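Local coordinates for protein Non-reducing end beta-L-arabinofuranosidase (Bacteroides thetaiotaomicron, PDB 5MQO) that probably acts as a family GH127 glycoside hydrolase, an aceric acidase that takes part in the breakdown of complex plant pectin, at residues N128-V133 with K210-D215; M251-G256 with Y311-E316; L407-L412 with T507-E512. All coordinates share one frame; numbering follows the deposited sequence.

Interaction 1: residues N128-V133 with K210-D215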
ATOM      1  N   ASN A 128       5.388  27.084  11.054  1.00 84.70           N
ATOM      2  CA  ASN A 128       6.285  26.958  12.215  1.00 87.96           C
ATOM      3  C   ASN A 128       7.279  25.798  12.108  1.00 86.68           C
ATOM      4  O   ASN A 128       8.442  25.944  12.467  1.00 89.10           O
ATOM      5  CB  ASN A 128       5.503  26.878  13.531  1.00 89.03           C
ATOM      6  CG  ASN A 128       5.068  28.246  14.016  1.00 91.28           C
ATOM      7  OD1 ASN A 128       5.877  29.186  14.037  1.00 92.88           O
ATOM      8  ND2 ASN A 128       3.793  28.380  14.390  1.00 89.02           N
ATOM      9  N   PHE A 129       6.828  24.646  11.631  1.00 86.78           N
ATOM     10  CA  PHE A 129       7.734  23.515  11.432  1.00 84.24           C
ATOM     11  C   PHE A 129       8.831  23.889  10.437  1.00 81.56           C
ATOM     12  O   PHE A 129      10.015  23.670  10.691  1.00 79.77           O
ATOM     13  CB  PHE A 129       6.971  22.287  10.938  1.00 83.30           C
ATOM     14  CG  PHE A 129       7.835  21.075  10.792  1.00 82.62           C
ATOM     15  CD1 PHE A 129       8.141  20.295  11.899  1.00 82.03           C
ATOM     16  CD2 PHE A 129       8.368  20.726   9.559  1.00 80.05           C
ATOM     17  CE1 PHE A 129       8.955  19.178  11.775  1.00 80.08           C
ATOM     18  CE2 PHE A 129       9.183  19.614   9.434  1.00 79.29           C
ATOM     19  CZ  PHE A 129       9.480  18.841  10.542  1.00 78.38           C
ATOM     20  N   ILE A 130       8.399  24.483   9.329  1.00 79.91           N
ATOM     21  CA  ILE A 130       9.278  24.933   8.250  1.00 80.97           C
ATOM     22  C   ILE A 130      10.302  25.999   8.714  1.00 86.95           C
ATOM     23  O   ILE A 130      11.489  25.905   8.381  1.00 92.01           O
ATOM     24  CB  ILE A 130       8.429  25.462   7.073  1.00 78.45           C
ATOM     25  CG1 ILE A 130       7.629  24.314   6.450  1.00 77.96           C
ATOM     26  CG2 ILE A 130       9.288  26.132   6.014  1.00 77.23           C
ATOM     27  CD1 ILE A 130       6.401  24.766   5.685  1.00 77.76           C
ATOM     28  N   ALA A 131       9.856  27.002   9.473  1.00 88.85           N
ATOM     29  CA  ALA A 131      10.767  28.017  10.037  1.00 88.33           C
ATOM     30  C   ALA A 131      11.951  27.421  10.811  1.00 86.00           C
ATOM     31  O   ALA A 131      13.074  27.901  10.681  1.00 87.86           O
ATOM     32  CB  ALA A 131       9.999  28.970  10.936  1.00 89.84           C
ATOM     33  N   CYS A 132      11.686  26.389  11.614  1.00 83.97           N
ATOM     34  CA  CYS A 132      12.735  25.678  12.365  1.00 82.65           C
ATOM     35  C   CYS A 132      13.671  24.919  11.450  1.00 81.48           C
ATOM     36  O   CYS A 132      14.882  24.880  11.686  1.00 79.73           O
ATOM     37  CB  CYS A 132      12.138  24.670  13.345  1.00 81.67           C
ATOM     38  SG  CYS A 132      11.065  25.372  14.604  1.00 81.41           S
ATOM     39  N   VAL A 133      13.099  24.285  10.428  1.00 80.49           N
ATOM     40  CA  VAL A 133      13.887  23.557   9.434  1.00 79.65           C
ATOM     41  C   VAL A 133      14.821  24.521   8.690  1.00 80.74           C
ATOM     42  O   VAL A 133      16.026  24.258   8.603  1.00 79.82           O
ATOM     43  CB  VAL A 133      12.982  22.795   8.438  1.00 78.17           C
ATOM     44  CG1 VAL A 133      13.777  22.270   7.248  1.00 79.06           C
ATOM     45  CG2 VAL A 133      12.277  21.641   9.130  1.00 76.99           C
ATOM     46  N   LYS A 210       3.345  27.369  -1.603  1.00 72.12           N
ATOM     47  CA  LYS A 210       4.482  28.082  -1.046  1.00 75.14           C
ATOM     48  C   LYS A 210       5.814  27.393  -1.349  1.00 76.39           C
ATOM     49  O   LYS A 210       5.930  26.147  -1.332  1.00 75.08           O
ATOM     50  CB  LYS A 210       4.340  28.222   0.474  1.00 77.37           C
ATOM     51  CG  LYS A 210       3.069  28.907   0.944  1.00 78.57           C
ATOM     52  CD  LYS A 210       3.175  29.273   2.420  1.00 80.71           C
ATOM     53  CE  LYS A 210       1.828  29.670   3.007  1.00 83.03           C
ATOM     54  NZ  LYS A 210       1.794  29.522   4.490  1.00 84.44           N
ATOM     55  N   THR A 211       6.821  28.240  -1.556  1.00 75.33           N
ATOM     56  CA  THR A 211       8.184  27.824  -1.858  1.00 72.63           C
ATOM     57  C   THR A 211       9.102  27.725  -0.601  1.00 69.63           C
ATOM     58  O   THR A 211      10.297  27.435  -0.699  1.00 65.47           O
ATOM     59  CB  THR A 211       8.770  28.793  -2.899  1.00 74.07           C
ATOM     60  OG1 THR A 211       9.895  28.171  -3.526  1.00 83.56           O
ATOM     61  CG2 THR A 211       9.199  30.164  -2.268  1.00 74.62           C
ATOM     62  N   THR A 212       8.528  27.951   0.574  1.00 70.19           N
ATOM     63  CA  THR A 212       9.283  28.025   1.820  1.00 71.53           C
ATOM     64  C   THR A 212      10.028  26.701   2.162  1.00 72.42           C
ATOM     65  O   THR A 212      11.244  26.718   2.368  1.00 70.59           O
ATOM     66  CB  THR A 212       8.390  28.614   2.974  1.00 72.73           C
ATOM     67  OG1 THR A 212       9.196  28.968   4.101  1.00 76.18           O
ATOM     68  CG2 THR A 212       7.247  27.689   3.429  1.00 72.12           C
ATOM     69  N   LEU A 213       9.327  25.563   2.163  1.00 73.44           N
ATOM     70  CA  LEU A 213       9.980  24.280   2.452  1.00 73.49           C
ATOM     71  C   LEU A 213      10.631  23.709   1.204  1.00 73.47           C
ATOM     72  O   LEU A 213      11.682  23.067   1.291  1.00 73.16           O
ATOM     73  CB  LEU A 213       9.004  23.242   3.029  1.00 73.30           C
ATOM     74  CG  LEU A 213       9.679  21.931   3.499  1.00 72.06           C
ATOM     75  CD1 LEU A 213      10.753  22.182   4.543  1.00 71.68           C
ATOM     76  CD2 LEU A 213       8.678  20.916   4.019  1.00 71.25           C
ATOM     77  N   PHE A 214      10.000  23.917   0.051  1.00 71.20           N
ATOM     78  CA  PHE A 214      10.546  23.434  -1.223  1.00 69.93           C
ATOM     79  C   PHE A 214      12.001  23.837  -1.467  1.00 69.99           C
ATOM     80  O   PHE A 214      12.832  23.004  -1.847  1.00 69.14           O
ATOM     81  CB  PHE A 214       9.691  23.946  -2.372  1.00 70.46           C
ATOM     82  CG  PHE A 214      10.021  23.329  -3.695  1.00 70.61           C
ATOM     83  CD1 PHE A 214       9.921  21.962  -3.874  1.00 67.79           C
ATOM     84  CD2 PHE A 214      10.425  24.117  -4.766  1.00 72.21           C
ATOM     85  CE1 PHE A 214      10.202  21.385  -5.087  1.00 68.44           C
ATOM     86  CE2 PHE A 214      10.716  23.542  -5.991  1.00 73.65           C
ATOM     87  CZ  PHE A 214      10.595  22.169  -6.155  1.00 71.76           C
ATOM     88  N   ASP A 215      12.303  25.115  -1.238  1.00 72.16           N
ATOM     89  CA  ASP A 215      13.672  25.628  -1.396  1.00 71.55           C
ATOM     90  C   ASP A 215      14.626  24.931  -0.429  1.00 66.20           C
ATOM     91  O   ASP A 215      15.736  24.612  -0.803  1.00 64.18           O
ATOM     92  CB  ASP A 215      13.725  27.169  -1.279  1.00 75.01           C
ATOM     93  CG  ASP A 215      13.039  27.887  -2.483  1.00 77.60           C
ATOM     94  OD1 ASP A 215      13.210  27.465  -3.649  1.00 81.48           O
ATOM     95  OD2 ASP A 215      12.341  28.893  -2.269  1.00 76.20           O
TER

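Interaction 2: residues M251-G256 with Y311-E316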
ATOM      1  N   MET A 251      12.000  14.947  -7.419  1.00 58.86           N
ATOM      2  CA  MET A 251      12.592  16.274  -7.503  1.00 59.68           C
ATOM      3  C   MET A 251      12.920  16.686  -8.906  1.00 58.39           C
ATOM      4  O   MET A 251      12.769  17.868  -9.234  1.00 57.68           O
ATOM      5  CB  MET A 251      13.831  16.391  -6.647  1.00 62.94           C
ATOM      6  CG  MET A 251      13.492  16.908  -5.269  1.00 66.10           C
ATOM      7  SD  MET A 251      13.198  18.680  -5.333  1.00 70.60           S
ATOM      8  CE  MET A 251      12.816  18.878  -3.611  1.00 71.10           C
ATOM      9  N   TYR A 252      13.362  15.741  -9.734  1.00 56.99           N
ATOM     10  CA  TYR A 252      13.548  16.034 -11.171  1.00 58.02           C
ATOM     11  C   TYR A 252      12.219  16.419 -11.796  1.00 56.28           C
ATOM     12  O   TYR A 252      12.108  17.449 -12.432  1.00 57.21           O
ATOM     13  CB  TYR A 252      14.144  14.849 -11.913  1.00 58.56           C
ATOM     14  CG  TYR A 252      14.019  14.904 -13.415  1.00 58.92           C
ATOM     15  CD1 TYR A 252      14.785  15.789 -14.184  1.00 59.85           C
ATOM     16  CD2 TYR A 252      13.159  14.035 -14.078  1.00 60.40           C
ATOM     17  CE1 TYR A 252      14.677  15.813 -15.578  1.00 60.40           C
ATOM     18  CE2 TYR A 252      13.039  14.047 -15.463  1.00 62.18           C
ATOM     19  CZ  TYR A 252      13.792  14.936 -16.217  1.00 61.92           C
ATOM     20  OH  TYR A 252      13.638  14.893 -17.590  1.00 62.41           O
ATOM     21  N   ARG A 253      11.209  15.593 -11.564  1.00 55.00           N
ATOM     22  CA  ARG A 253       9.831  15.939 -11.896  1.00 54.13           C
ATOM     23  C   ARG A 253       9.402  17.323 -11.467  1.00 54.11           C
ATOM     24  O   ARG A 253       8.744  18.004 -12.238  1.00 55.59           O
ATOM     25  CB  ARG A 253       8.849  14.918 -11.312  1.00 53.88           C
ATOM     26  CG  ARG A 253       8.833  13.629 -12.129  1.00 53.16           C
ATOM     27  CD  ARG A 253       8.208  12.490 -11.388  1.00 50.83           C
ATOM     28  NE  ARG A 253       8.389  11.258 -12.126  1.00 50.11           N
ATOM     29  CZ  ARG A 253       8.060  10.061 -11.642  1.00 49.85           C
ATOM     30  NH1 ARG A 253       7.508   9.957 -10.436  1.00 50.45           N
ATOM     31  NH2 ARG A 253       8.263   8.963 -12.371  1.00 48.14           N
ATOM     32  N   ALA A 254       9.767  17.728 -10.258  1.00 53.82           N
ATOM     33  CA  ALA A 254       9.380  19.033  -9.737  1.00 54.81           C
ATOM     34  C   ALA A 254      10.231  20.228 -10.190  1.00 57.31           C
ATOM     35  O   ALA A 254       9.767  21.358 -10.082  1.00 57.96           O
ATOM     36  CB  ALA A 254       9.330  18.997  -8.231  1.00 53.76           C
ATOM     37  N   THR A 255      11.456  20.004 -10.665  1.00 57.84           N
ATOM     38  CA  THR A 255      12.364  21.113 -11.009  1.00 58.70           C
ATOM     39  C   THR A 255      12.853  21.152 -12.447  1.00 61.53           C
ATOM     40  O   THR A 255      13.288  22.199 -12.891  1.00 64.50           O
ATOM     41  CB  THR A 255      13.636  21.064 -10.150  1.00 59.67           C
ATOM     42  OG1 THR A 255      14.300  19.801 -10.337  1.00 58.58           O
ATOM     43  CG2 THR A 255      13.313  21.288  -8.671  1.00 59.55           C
ATOM     44  N   GLY A 256      12.816  20.023 -13.158  1.00 63.12           N
ATOM     45  CA  GLY A 256      13.348  19.916 -14.512  1.00 62.14           C
ATOM     46  C   GLY A 256      14.861  19.813 -14.526  1.00 64.79           C
ATOM     47  O   GLY A 256      15.474  19.883 -15.590  1.00 68.89           O
ATOM     48  N   TYR A 311      12.389   4.395 -15.015  1.00 54.92           N
ATOM     49  CA  TYR A 311      11.862   3.932 -16.306  1.00 54.52           C
ATOM     50  C   TYR A 311      10.874   4.937 -16.906  1.00 53.65           C
ATOM     51  O   TYR A 311      10.913   5.197 -18.101  1.00 53.95           O
ATOM     52  CB  TYR A 311      11.229   2.539 -16.227  1.00 55.48           C
ATOM     53  CG  TYR A 311      10.607   2.204 -17.542  1.00 57.44           C
ATOM     54  CD1 TYR A 311      11.386   1.745 -18.607  1.00 59.37           C
ATOM     55  CD2 TYR A 311       9.250   2.466 -17.771  1.00 58.43           C
ATOM     56  CE1 TYR A 311      10.813   1.496 -19.855  1.00 61.30           C
ATOM     57  CE2 TYR A 311       8.671   2.220 -19.000  1.00 59.65           C
ATOM     58  CZ  TYR A 311       9.444   1.738 -20.028  1.00 62.22           C
ATOM     59  OH  TYR A 311       8.806   1.529 -21.205  1.00 66.11           O
ATOM     60  N   ALA A 312      10.009   5.514 -16.071  1.00 53.55           N
ATOM     61  CA  ALA A 312       9.038   6.515 -16.533  1.00 54.73           C
ATOM     62  C   ALA A 312       9.680   7.654 -17.320  1.00 54.84           C
ATOM     63  O   ALA A 312       9.053   8.208 -18.215  1.00 52.09           O
ATOM     64  CB  ALA A 312       8.277   7.100 -15.358  1.00 53.90           C
ATOM     65  N   GLU A 313      10.914   7.991 -16.937  1.00 54.79           N
ATOM     66  CA  GLU A 313      11.666   9.084 -17.521  1.00 55.09           C
ATOM     67  C   GLU A 313      12.579   8.636 -18.644  1.00 54.20           C
ATOM     68  O   GLU A 313      12.675   9.351 -19.624  1.00 55.50           O
ATOM     69  CB  GLU A 313      12.496   9.822 -16.435  1.00 55.69           C
ATOM     70  CG  GLU A 313      11.722  10.191 -15.164  1.00 54.84           C
ATOM     71  CD  GLU A 313      10.455  11.011 -15.423  1.00 56.74           C
ATOM     72  OE1 GLU A 313      10.419  11.795 -16.426  1.00 57.76           O
ATOM     73  OE2 GLU A 313       9.494  10.891 -14.606  1.00 55.86           O
ATOM     74  N   THR A 314      13.249   7.485 -18.511  1.00 53.34           N
ATOM     75  CA  THR A 314      14.292   7.041 -19.500  1.00 53.58           C
ATOM     76  C   THR A 314      13.849   6.105 -20.650  1.00 54.16           C
ATOM     77  O   THR A 314      14.546   5.996 -21.670  1.00 52.79           O
ATOM     78  CB  THR A 314      15.506   6.349 -18.802  1.00 53.67           C
ATOM     79  OG1 THR A 314      15.134   5.053 -18.295  1.00 51.80           O
ATOM     80  CG2 THR A 314      16.078   7.227 -17.669  1.00 52.88           C
ATOM     81  N   GLY A 315      12.737   5.388 -20.454  1.00 56.20           N
ATOM     82  CA  GLY A 315      12.223   4.424 -21.427  1.00 55.92           C
ATOM     83  C   GLY A 315      13.146   3.275 -21.747  1.00 57.27           C
ATOM     84  O   GLY A 315      12.989   2.655 -22.785  1.00 61.72           O
ATOM     85  N   GLU A 316      14.092   2.966 -20.853  1.00 58.23           N
ATOM     86  CA  GLU A 316      15.058   1.876 -21.063  1.00 56.82           C
ATOM     87  C   GLU A 316      14.348   0.550 -20.916  1.00 56.94           C
ATOM     88  O   GLU A 316      14.032   0.135 -19.826  1.00 56.31           O
ATOM     89  CB  GLU A 316      16.221   1.966 -20.065  1.00 55.73           C
ATOM     90  CG  GLU A 316      17.433   1.067 -20.409  1.00 56.63           C
ATOM     91  CD  GLU A 316      18.413   0.923 -19.246  1.00 55.47           C
ATOM     92  OE1 GLU A 316      18.190   1.654 -18.245  1.00 54.56           O
ATOM     93  OE2 GLU A 316      19.375   0.101 -19.321  1.00 52.92           O
TER

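Interaction 3: residues L407-L412 with T507-E512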
ATOM      1  N   LEU A 407      -3.522  -4.595  -7.239  1.00 51.54           N
ATOM      2  CA  LEU A 407      -2.531  -4.718  -6.169  1.00 51.75           C
ATOM      3  C   LEU A 407      -2.425  -3.513  -5.274  1.00 51.09           C
ATOM      4  O   LEU A 407      -2.225  -3.665  -4.059  1.00 49.76           O
ATOM      5  CB  LEU A 407      -1.167  -5.105  -6.759  1.00 52.84           C
ATOM      6  CG  LEU A 407      -1.291  -6.628  -6.992  1.00 53.66           C
ATOM      7  CD1 LEU A 407      -0.697  -7.060  -8.288  1.00 56.20           C
ATOM      8  CD2 LEU A 407      -0.691  -7.406  -5.832  1.00 52.56           C
ATOM      9  N   VAL A 408      -2.556  -2.324  -5.861  1.00 50.31           N
ATOM     10  CA  VAL A 408      -2.641  -1.106  -5.063  1.00 49.16           C
ATOM     11  C   VAL A 408      -3.803  -1.241  -4.079  1.00 48.72           C
ATOM     12  O   VAL A 408      -3.630  -0.945  -2.905  1.00 47.73           O
ATOM     13  CB  VAL A 408      -2.786   0.165  -5.952  1.00 49.76           C
ATOM     14  CG1 VAL A 408      -3.136   1.393  -5.126  1.00 48.87           C
ATOM     15  CG2 VAL A 408      -1.493   0.439  -6.704  1.00 49.94           C
ATOM     16  N   GLU A 409      -4.970  -1.708  -4.543  1.00 49.70           N
ATOM     17  CA  GLU A 409      -6.165  -1.806  -3.667  1.00 50.92           C
ATOM     18  C   GLU A 409      -5.993  -2.882  -2.589  1.00 51.09           C
ATOM     19  O   GLU A 409      -6.214  -2.612  -1.389  1.00 50.45           O
ATOM     20  CB  GLU A 409      -7.458  -2.089  -4.452  1.00 50.75           C
ATOM     21  CG  GLU A 409      -8.761  -1.808  -3.687  1.00 50.94           C
ATOM     22  CD  GLU A 409     -10.019  -2.033  -4.529  1.00 53.52           C
ATOM     23  OE1 GLU A 409     -10.197  -3.181  -5.006  1.00 57.26           O
ATOM     24  OE2 GLU A 409     -10.792  -1.065  -4.778  1.00 55.09           O
ATOM     25  N   THR A 410      -5.613  -4.084  -3.024  1.00 48.93           N
ATOM     26  CA  THR A 410      -5.364  -5.209  -2.111  1.00 48.50           C
ATOM     27  C   THR A 410      -4.440  -4.793  -0.976  1.00 47.68           C
ATOM     28  O   THR A 410      -4.778  -4.983   0.195  1.00 47.71           O
ATOM     29  CB  THR A 410      -4.722  -6.369  -2.879  1.00 49.39           C
ATOM     30  OG1 THR A 410      -5.560  -6.658  -4.007  1.00 49.92           O
ATOM     31  CG2 THR A 410      -4.522  -7.640  -2.004  1.00 47.85           C
ATOM     32  N   CYS A 411      -3.325  -4.159  -1.328  1.00 46.21           N
ATOM     33  CA  CYS A 411      -2.356  -3.697  -0.337  1.00 46.62           C
ATOM     34  C   CYS A 411      -2.955  -2.668   0.620  1.00 47.74           C
ATOM     35  O   CYS A 411      -2.845  -2.800   1.859  1.00 46.92           O
ATOM     36  CB  CYS A 411      -1.093  -3.160  -1.020  1.00 45.76           C
ATOM     37  SG  CYS A 411      -0.057  -4.454  -1.761  1.00 47.66           S
ATOM     38  N   LEU A 412      -3.628  -1.675   0.046  1.00 48.77           N
ATOM     39  CA  LEU A 412      -4.193  -0.588   0.842  1.00 51.31           C
ATOM     40  C   LEU A 412      -5.162  -1.041   1.935  1.00 50.98           C
ATOM     41  O   LEU A 412      -4.966  -0.634   3.078  1.00 52.20           O
ATOM     42  CB  LEU A 412      -4.850   0.488  -0.048  1.00 53.27           C
ATOM     43  CG  LEU A 412      -5.408   1.753   0.639  1.00 54.07           C
ATOM     44  CD1 LEU A 412      -4.396   2.553   1.450  1.00 54.14           C
ATOM     45  CD2 LEU A 412      -6.042   2.656  -0.413  1.00 56.36           C
ATOM     46  N   THR A 507     -21.126   5.696  -3.293  1.00 60.07           N
ATOM     47  CA  THR A 507     -21.071   4.230  -3.124  1.00 60.28           C
ATOM     48  C   THR A 507     -20.796   3.844  -1.674  1.00 60.81           C
ATOM     49  O   THR A 507     -20.175   4.633  -0.957  1.00 61.47           O
ATOM     50  CB  THR A 507     -19.973   3.599  -3.983  1.00 59.83           C
ATOM     51  OG1 THR A 507     -19.957   2.196  -3.735  1.00 58.52           O
ATOM     52  CG2 THR A 507     -18.569   4.229  -3.686  1.00 59.18           C
ATOM     53  N   ASP A 508     -21.225   2.652  -1.244  1.00 61.30           N
ATOM     54  CA  ASP A 508     -20.925   2.204   0.133  1.00 64.03           C
ATOM     55  C   ASP A 508     -19.753   1.215   0.138  1.00 62.43           C
ATOM     56  O   ASP A 508     -19.485   0.564   1.141  1.00 59.20           O
ATOM     57  CB  ASP A 508     -22.171   1.642   0.862  1.00 66.69           C
ATOM     58  CG  ASP A 508     -21.990   1.550   2.428  1.00 70.24           C
ATOM     59  OD1 ASP A 508     -21.275   2.390   3.034  1.00 69.57           O
ATOM     60  OD2 ASP A 508     -22.576   0.626   3.067  1.00 72.88           O
ATOM     61  N   TYR A 509     -19.055   1.132  -0.999  1.00 64.62           N
ATOM     62  CA  TYR A 509     -17.799   0.370  -1.177  1.00 63.29           C
ATOM     63  C   TYR A 509     -16.844   0.689  -0.021  1.00 62.55           C
ATOM     64  O   TYR A 509     -16.834   1.828   0.457  1.00 64.09           O
ATOM     65  CB  TYR A 509     -17.143   0.772  -2.516  1.00 63.11           C
ATOM     66  CG  TYR A 509     -16.141  -0.199  -3.124  1.00 63.71           C
ATOM     67  CD1 TYR A 509     -16.543  -1.207  -4.008  1.00 63.42           C
ATOM     68  CD2 TYR A 509     -14.795  -0.085  -2.859  1.00 61.81           C
ATOM     69  CE1 TYR A 509     -15.618  -2.075  -4.579  1.00 62.97           C
ATOM     70  CE2 TYR A 509     -13.880  -0.954  -3.428  1.00 62.59           C
ATOM     71  CZ  TYR A 509     -14.283  -1.947  -4.281  1.00 61.37           C
ATOM     72  OH  TYR A 509     -13.329  -2.792  -4.816  1.00 59.25           O
ATOM     73  N   PRO A 510     -16.091  -0.289   0.482  1.00 59.11           N
ATOM     74  CA  PRO A 510     -16.061  -1.678   0.030  1.00 59.14           C
ATOM     75  C   PRO A 510     -17.223  -2.588   0.498  1.00 59.42           C
ATOM     76  O   PRO A 510     -17.237  -3.773   0.143  1.00 57.02           O
ATOM     77  CB  PRO A 510     -14.758  -2.176   0.646  1.00 59.18           C
ATOM     78  CG  PRO A 510     -14.727  -1.477   1.966  1.00 59.67           C
ATOM     79  CD  PRO A 510     -15.350  -0.116   1.738  1.00 59.59           C
ATOM     80  N   TRP A 511     -18.183  -2.051   1.257  1.00 59.04           N
ATOM     81  CA  TRP A 511     -19.220  -2.877   1.852  1.00 57.44           C
ATOM     82  C   TRP A 511     -20.201  -3.381   0.816  1.00 59.36           C
ATOM     83  O   TRP A 511     -20.763  -4.439   1.006  1.00 60.15           O
ATOM     84  CB  TRP A 511     -19.930  -2.151   2.981  1.00 56.75           C
ATOM     85  CG  TRP A 511     -18.998  -1.569   3.995  1.00 58.21           C
ATOM     86  CD1 TRP A 511     -18.973  -0.285   4.424  1.00 60.21           C
ATOM     87  CD2 TRP A 511     -17.937  -2.236   4.684  1.00 59.98           C
ATOM     88  NE1 TRP A 511     -17.964  -0.097   5.335  1.00 59.58           N
ATOM     89  CE2 TRP A 511     -17.315  -1.284   5.514  1.00 60.38           C
ATOM     90  CE3 TRP A 511     -17.447  -3.551   4.681  1.00 60.30           C
ATOM     91  CZ2 TRP A 511     -16.240  -1.599   6.341  1.00 61.89           C
ATOM     92  CZ3 TRP A 511     -16.377  -3.864   5.500  1.00 60.66           C
ATOM     93  CH2 TRP A 511     -15.790  -2.895   6.329  1.00 61.06           C
ATOM     94  N   GLU A 512     -20.396  -2.632  -0.272  1.00 62.38           N
ATOM     95  CA  GLU A 512     -21.279  -3.011  -1.391  1.00 63.75           C
ATOM     96  C   GLU A 512     -20.630  -2.600  -2.689  1.00 61.44           C
ATOM     97  O   GLU A 512     -19.777  -1.713  -2.707  1.00 62.43           O
ATOM     98  CB  GLU A 512     -22.638  -2.318  -1.287  1.00 67.75           C
ATOM     99  CG  GLU A 512     -23.345  -2.533   0.048  1.00 73.62           C
ATOM    100  CD  GLU A 512     -24.742  -1.926   0.103  1.00 77.24           C
ATOM    101  OE1 GLU A 512     -24.885  -0.684   0.261  1.00 73.39           O
ATOM    102  OE2 GLU A 512     -25.708  -2.719   0.018  1.00 81.88           O
TER

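Interaction 1: residues N128-V133 with K210-D215
Ile130 meets both Thr212 and Leu213, a small worked example of how one branched side chain can seat a helix against the start of another. Its CB bond aims at the opposing segment and splits there into two arms. CG2, held anti to the backbone N while CG1 lies beside it (chi1 -66°), reaches Thr212: Ile130 CG2 stands 3.4 Å from Thr212 OG1 and 3.6 Å from Thr212 CG2. The other arm crosses Leu213 at a slant, with Ile130 CG1 3.8 Å from Leu213 CB. At the tip, Ile130 CD1 lies between the two neighbours, 3.8 Å from Thr212 CG2 and 4.0 Å from Leu213 CB, so that the isoleucine straddles consecutive residues. One turn further along its helix, Val133 continues the apolar seam, its CG1 coming within 4.1 Å of Leu213 CD1. The seam is purely a matter of van der Waals packing.

Within its own segment, Thr211 OG1 donates to Asp215 OD2 at 2.8 Å, approaching from above the carboxylate plane. Lys210, in the loop that leads into helix 212-230, also bridges to Asp123 and Asp127 of helix 120-136 through its NZ. His204 of helix 192-208 packs on both Ile130 and Thr212, while Met107 of helix 102-117 adds to the surroundings of Ile130. Such apolar helix-to-helix packing, with neighbouring helices closing over the seam, is typical of the alpha/alpha-barrel catalytic domain of family GH127.

Interaction 2: residues M251-G256 with Y311-E316
Glu313 OE2 is gripped by two nitrogens of Arg253 and, from outside the two segments, by the hydroxyl of Ser31. The principal bond from Arg253 is short and fairly straight, NE to Glu313 OE2 at 2.7 Å with an N-H...O angle of 163°. It lies in the guanidinium plane and meets the oxygen nearly along its C-O axis. Arg253 NH2 adds a weak, more bent bond to Glu313 OE2 at 3.2 Å. Both nitrogens thus share one oxygen, and with the planes of the two groups turned 60° apart this is no flat, two-by-two pairing.

The arginine chain is extended from CG to NE, whereas Glu313 folds at its second torsion (chi2 -55°), which brings its carboxylate round to the incoming side chain. The other oxygen, Glu313 OE1, sits at the edge of the Tyr252 ring, 3.6 Å from CE2. Arg253 NH2 also rests 3.5 Å from Ala312 CB. Further salt bridges, NH2 to Asp309 and NH1 to Glu250, probably help fix the rotation of the guanidinium. A methionine in place of Arg253 would probably leave the buried Glu313 with Ser31 but without its cationic mate, and strip Asp309 and Glu250 of theirs. The contact illustrates an interhelical salt bridge joining the C-terminal ends of two helices, 243-255 and 297-314, in an alpha/alpha-barrel domain, each helix followed directly by a glycine with positive phi.

Interaction 3: residues L407-L412 with T507-E512
Glu409 and Tyr509 approach from opposite directions across the seam between two domains, the helical GH127 catalytic domain and the beta-rich middle domain. The glutamate extends from helix 402-416; the tyrosine comes from the loop between strands 500-506 and 514-521. Both are stretched toward the meeting point: Glu409 has CG anti to its backbone N (chi1 -163°) and continues extended, and Tyr509, its CG likewise anti to the backbone N, has its CB bond aimed at the helix.

The carboxylate reaches the hydroxyl end of the ring, with Glu409 OE2 close to the ring plane and 3.4 Å from the edge carbon Tyr509 CE2. Ring and carboxylate planes differ by 33°. The hydroxyl lies almost evenly between the two oxygens, Tyr509 OH to Glu409 OE2 at 3.1 Å and Tyr509 OH to Glu409 OE1 at 3.2 Å. At these lengths the hydroxyl holds the carboxylate only weakly.

The stronger partner of the carboxylate is Arg534, whose NH1 forms a salt bridge with OE1. This probably balances the charge of the buried carboxylate and helps position it for the tyrosine. Tyr486 meets the Tyr509 ring edge-to-face. Within the loop, an ST turn runs from Thr507 into the tyrosine, Tyr509 N donating to Thr507 OG1 at 3.1 Å, and a cis peptide bond leads from Tyr509 into Pro510, whose CG rests over the centre of the Trp511 ring, 4.2 Å above its plane.

How the interactions relate
Read from the N terminus, the three contacts follow one another in series, and none nests within or crosses another. Interaction 1 closes a loop of 76 residues that includes helix 192-208 and brings helices 120-136 and 212-230 together. Interaction 2 closes 54 residues, including helix 258-270, and joins helices 243-255 and 297-314. These two contacts touch: Phe214 CZ packs 3.8 Å from Thr255 CG2, linking the successive helices 212-230 and 243-255. Interaction 3 stands apart, its nearest atoms about 14 Å from interaction 2. Its 94-residue loop leaves the helical domain and passes through several strands, so it ties catalytic and middle domains together.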